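Local coordinates for protein geranyltranstransferase (Legionella pneumophila subsp. pneumophila, PDB 3LOM) that probably makes farnesyl or geranylgeranyl diphosphate by magnesium-dependent chain elongation of allylic diphosphates with isopentenyl diphosphate, at residues Q37-S48 against K104-T115. Residues are numbered along the deposited sequence; the frame is centred on the assembly and turned at random.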
loop_
_atom_site.group_PDB
_atom_site.type_symbol
_atom_site.label_atom_id
_atom_site.label_comp_id
_atom_site.label_asym_id
_atom_site.label_seq_id
_atom_site.Cartn_x
_atom_site.Cartn_y
_atom_site.Cartn_z
ATOM N N GLN A 37 4.723 -9.811 16.644
ATOM C CA GLN A 37 5.550 -10.151 15.473
ATOM C C GLN A 37 5.686 -8.974 14.521
ATOM O O GLN A 37 6.764 -8.729 13.981
ATOM C CB GLN A 37 4.964 -11.325 14.683
ATOM C CG GLN A 37 5.453 -12.688 15.083
ATOM C CD GLN A 37 6.842 -13.000 14.577
ATOM O OE1 GLN A 37 7.059 -13.215 13.384
ATOM N NE2 GLN A 37 7.795 -13.052 15.492
ATOM N N ILE A 38 4.587 -8.256 14.308
ATOM C CA ILE A 38 4.609 -7.118 13.391
ATOM C C ILE A 38 5.487 -5.989 13.929
ATOM O O ILE A 38 6.426 -5.588 13.242
ATOM C CB ILE A 38 3.185 -6.658 12.978
ATOM C CG1 ILE A 38 2.450 -7.790 12.243
ATOM C CG2 ILE A 38 3.227 -5.390 12.116
ATOM C CD1 ILE A 38 3.152 -8.340 10.996
ATOM N N ARG A 39 5.232 -5.520 15.154
ATOM C CA ARG A 39 6.049 -4.422 15.717
ATOM C C ARG A 39 7.521 -4.790 15.895
ATOM O O ARG A 39 8.397 -3.940 15.729
ATOM C CB ARG A 39 5.454 -3.787 16.992
ATOM C CG ARG A 39 5.336 -4.678 18.198
ATOM C CD ARG A 39 3.892 -4.857 18.616
ATOM N NE ARG A 39 3.563 -4.172 19.862
ATOM C CZ ARG A 39 2.595 -4.551 20.694
ATOM N NH1 ARG A 39 1.850 -5.616 20.423
ATOM N NH2 ARG A 39 2.369 -3.866 21.803
ATOM N N SER A 40 7.795 -6.062 16.171
ATOM C CA SER A 40 9.175 -6.525 16.224
ATOM C C SER A 40 9.841 -6.484 14.845
ATOM O O SER A 40 10.964 -5.991 14.708
ATOM C CB SER A 40 9.267 -7.924 16.835
ATOM O OG SER A 40 10.614 -8.369 16.853
ATOM N N ALA A 41 9.157 -6.998 13.828
ATOM C CA ALA A 41 9.739 -7.044 12.483
ATOM C C ALA A 41 9.826 -5.684 11.808
ATOM O O ALA A 41 10.816 -5.393 11.137
ATOM C CB ALA A 41 9.021 -8.033 11.616
ATOM N N LEU A 42 8.809 -4.848 12.012
ATOM C CA LEU A 42 8.882 -3.426 11.637
ATOM C C LEU A 42 10.165 -2.754 12.111
ATOM O O LEU A 42 10.871 -2.130 11.325
ATOM C CB LEU A 42 7.693 -2.652 12.215
ATOM C CG LEU A 42 6.380 -2.638 11.436
ATOM C CD1 LEU A 42 5.252 -2.190 12.337
ATOM C CD2 LEU A 42 6.498 -1.705 10.251
ATOM N N HIS A 43 10.453 -2.887 13.406
ATOM C CA HIS A 43 11.632 -2.280 14.011
ATOM C C HIS A 43 12.927 -2.904 13.514
ATOM O O HIS A 43 13.924 -2.209 13.360
ATOM C CB HIS A 43 11.538 -2.341 15.539
ATOM C CG HIS A 43 10.604 -1.326 16.119
ATOM N ND1 HIS A 43 9.300 -1.614 16.458
ATOM C CD2 HIS A 43 10.781 -0.013 16.394
ATOM C CE1 HIS A 43 8.717 -0.525 16.928
ATOM N NE2 HIS A 43 9.595 0.462 16.902
ATOM N N TYR A 44 12.912 -4.210 13.259
ATOM C CA TYR A 44 14.083 -4.894 12.702
ATOM C C TYR A 44 14.426 -4.380 11.303
ATOM O O TYR A 44 15.596 -4.132 10.977
ATOM C CB TYR A 44 13.869 -6.407 12.651
ATOM C CG TYR A 44 15.057 -7.154 12.078
ATOM C CD1 TYR A 44 16.184 -7.402 12.859
ATOM C CD2 TYR A 44 15.060 -7.603 10.750
ATOM C CE1 TYR A 44 17.282 -8.071 12.345
ATOM C CE2 TYR A 44 16.164 -8.271 10.219
ATOM C CZ TYR A 44 17.270 -8.502 11.030
ATOM O OH TYR A 44 18.366 -9.165 10.542
ATOM N N ALA A 45 13.394 -4.235 10.481
ATOM C CA ALA A 45 13.571 -3.849 9.089
ATOM C C ALA A 45 13.943 -2.375 8.925
ATOM O O ALA A 45 14.828 -2.049 8.137
ATOM C CB ALA A 45 12.326 -4.181 8.300
ATOM N N LEU A 46 13.292 -1.499 9.693
ATOM C CA LEU A 46 13.444 -0.047 9.533
ATOM C C LEU A 46 14.730 0.594 10.053
ATOM O O LEU A 46 15.046 1.721 9.671
ATOM C CB LEU A 46 12.255 0.692 10.151
ATOM C CG LEU A 46 11.056 0.994 9.252
ATOM C CD1 LEU A 46 10.077 1.860 10.010
ATOM C CD2 LEU A 46 11.484 1.683 7.954
ATOM N N PHE A 47 15.460 -0.086 10.933
ATOM C CA PHE A 47 16.624 0.545 11.547
ATOM C C PHE A 47 17.902 -0.219 11.292
ATOM O O PHE A 47 18.023 -1.391 11.649
ATOM C CB PHE A 47 16.408 0.781 13.040
ATOM C CG PHE A 47 15.294 1.737 13.339
ATOM C CD1 PHE A 47 14.028 1.266 13.666
ATOM C CD2 PHE A 47 15.504 3.112 13.275
ATOM C CE1 PHE A 47 12.983 2.155 13.936
ATOM C CE2 PHE A 47 14.466 4.012 13.548
ATOM C CZ PHE A 47 13.206 3.529 13.878
ATOM N N SER A 48 18.846 0.466 10.650
ATOM C CA SER A 48 20.142 -0.108 10.318
ATOM C C SER A 48 21.239 0.938 10.461
ATOM O O SER A 48 20.961 2.120 10.700
ATOM C CB SER A 48 20.134 -0.665 8.889
ATOM O OG SER A 48 19.168 -1.694 8.745
ATOM N N LYS A 104 23.478 -7.925 7.362
ATOM C CA LYS A 104 22.678 -8.701 8.311
ATOM C C LYS A 104 21.633 -9.564 7.593
ATOM O O LYS A 104 21.287 -9.269 6.450
ATOM C CB LYS A 104 22.024 -7.765 9.346
ATOM C CG LYS A 104 21.138 -6.655 8.772
ATOM C CD LYS A 104 20.496 -5.819 9.883
ATOM C CE LYS A 104 19.372 -4.954 9.337
ATOM N NZ LYS A 104 18.728 -4.102 10.380
ATOM N N PRO A 105 21.153 -10.646 8.249
ATOM C CA PRO A 105 20.045 -11.424 7.706
ATOM C C PRO A 105 18.835 -10.573 7.329
ATOM O O PRO A 105 18.475 -9.641 8.049
ATOM C CB PRO A 105 19.688 -12.363 8.860
ATOM C CG PRO A 105 20.979 -12.622 9.515
ATOM C CD PRO A 105 21.786 -11.345 9.386
ATOM N N SER A 106 18.232 -10.899 6.188
ATOM C CA SER A 106 17.044 -10.214 5.695
ATOM C C SER A 106 15.836 -10.572 6.544
ATOM O O SER A 106 15.877 -11.528 7.329
ATOM C CB SER A 106 16.787 -10.598 4.239
ATOM O OG SER A 106 16.735 -12.004 4.108
ATOM N N CYS A 107 14.756 -9.817 6.364
ATOM C CA CYS A 107 13.578 -9.937 7.207
ATOM C C CYS A 107 12.956 -11.335 7.256
ATOM O O CYS A 107 12.516 -11.778 8.317
ATOM C CB CYS A 107 12.527 -8.918 6.800
ATOM S SG CYS A 107 11.259 -8.747 8.021
ATOM N N HIS A 108 12.925 -12.029 6.124
ATOM C CA HIS A 108 12.361 -13.380 6.090
ATOM C C HIS A 108 13.306 -14.419 6.706
ATOM O O HIS A 108 12.861 -15.474 7.155
ATOM C CB HIS A 108 11.939 -13.778 4.669
ATOM C CG HIS A 108 13.055 -13.748 3.674
ATOM N ND1 HIS A 108 13.531 -12.577 3.125
ATOM C CD2 HIS A 108 13.785 -14.747 3.124
ATOM C CE1 HIS A 108 14.511 -12.856 2.285
ATOM N NE2 HIS A 108 14.684 -14.165 2.265
ATOM N N LYS A 109 14.603 -14.116 6.726
ATOM C CA LYS A 109 15.582 -15.001 7.358
ATOM C C LYS A 109 15.605 -14.822 8.880
ATOM O O LYS A 109 15.752 -15.798 9.613
ATOM C CB LYS A 109 16.986 -14.794 6.773
ATOM C CG LYS A 109 17.113 -15.097 5.280
ATOM C CD LYS A 109 16.677 -16.513 4.928
ATOM C CE LYS A 109 17.696 -17.549 5.376
ATOM N NZ LYS A 109 17.147 -18.913 5.173
ATOM N N ALA A 110 15.466 -13.577 9.340
ATOM C CA ALA A 110 15.402 -13.268 10.766
ATOM C C ALA A 110 14.065 -13.669 11.369
ATOM O O ALA A 110 13.990 -14.004 12.551
ATOM C CB ALA A 110 15.660 -11.795 11.005
ATOM N N PHE A 111 13.010 -13.632 10.559
ATOM C CA PHE A 111 11.683 -14.039 11.010
ATOM C C PHE A 111 11.227 -15.189 10.139
ATOM O O PHE A 111 11.815 -16.271 10.182
ATOM C CB PHE A 111 10.718 -12.852 10.971
ATOM C CG PHE A 111 11.035 -11.786 11.984
ATOM C CD1 PHE A 111 10.446 -11.811 13.245
ATOM C CD2 PHE A 111 11.942 -10.767 11.687
ATOM C CE1 PHE A 111 10.755 -10.834 14.195
ATOM C CE2 PHE A 111 12.255 -9.787 12.626
ATOM C CZ PHE A 111 11.660 -9.822 13.882
ATOM N N ASP A 112 10.189 -14.960 9.345
ATOM C CA ASP A 112 9.775 -15.919 8.330
ATOM C C ASP A 112 9.217 -15.158 7.132
ATOM O O ASP A 112 9.044 -13.934 7.198
ATOM C CB ASP A 112 8.774 -16.942 8.886
ATOM C CG ASP A 112 7.667 -16.306 9.699
ATOM O OD1 ASP A 112 7.033 -15.351 9.213
ATOM O OD2 ASP A 112 7.410 -16.785 10.820
ATOM N N GLU A 113 8.950 -15.870 6.046
ATOM C CA GLU A 113 8.472 -15.230 4.824
ATOM C C GLU A 113 7.116 -14.553 4.996
ATOM O O GLU A 113 6.942 -13.427 4.519
ATOM C CB GLU A 113 8.428 -16.222 3.676
ATOM C CG GLU A 113 9.783 -16.603 3.123
ATOM C CD GLU A 113 9.668 -17.611 1.996
ATOM O OE1 GLU A 113 8.732 -17.483 1.171
ATOM O OE2 GLU A 113 10.511 -18.531 1.943
ATOM N N ALA A 114 6.185 -15.202 5.705
ATOM C CA ALA A 114 4.875 -14.587 5.998
ATOM C C ALA A 114 4.990 -13.230 6.716
ATOM O O ALA A 114 4.261 -12.292 6.395
ATOM C CB ALA A 114 4.005 -15.526 6.802
ATOM N N THR A 115 5.914 -13.135 7.672
ATOM C CA THR A 115 6.115 -11.913 8.453
ATOM C C THR A 115 6.724 -10.817 7.576
ATOM O O THR A 115 6.337 -9.657 7.679
ATOM C CB THR A 115 6.988 -12.190 9.719
ATOM O OG1 THR A 115 6.332 -13.158 10.540
ATOM C CG2 THR A 115 7.205 -10.953 10.532
#
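Y44 lays its ring between K104 and A110, which come from opposite sides of its plane. K104 NZ stands 4.7 Å from the ring centroid, almost on the normal, in a cation-pi contact; A110 CB approaches obliquely from the other side in an off-centre CH-pi contact. With CG anti to the backbone N (chi1 180°), the ring extends from helix 36-46 to the opposing chain, where Y44 OH donates to P105 O at 2.5 Å, tilted 24° from the carbonyl plane. K104, extended beyond CG, runs back past this hydroxyl to the helix. K104 NZ grips Y44 O at 3.2 Å, almost in line with the carbonyl bond, and S48 OG at 2.9 Å, with a weak third bond to F47 O. In the mainly helical fold of the FPP/GGPP synthases, these bonds fasten the chain just ahead of the GGKR sequence to the segment that follows the first aspartate-rich motif; S106 OG instead bonds back to D98 O, between that motif and strand 104-105. On the A110 side, F111 turns its edge toward the Y44 face in an offset T-shaped pair, planes at 73°. A41 CB sits over the centre of one F111 face, 3.9 Å from the centroid, while S40 OG lies at the ring edge. The bent Q37 chain passes along F111 and brings OE1 within 2.9 Å of T115 OG1. That hydroxyl also approaches D112 OD1, so its single proton could serve either acceptor. D112 OD1 additionally caps helix 113-135 by accepting from T115 N, and T115 CG2 packs on A41 CB at 3.6 Å.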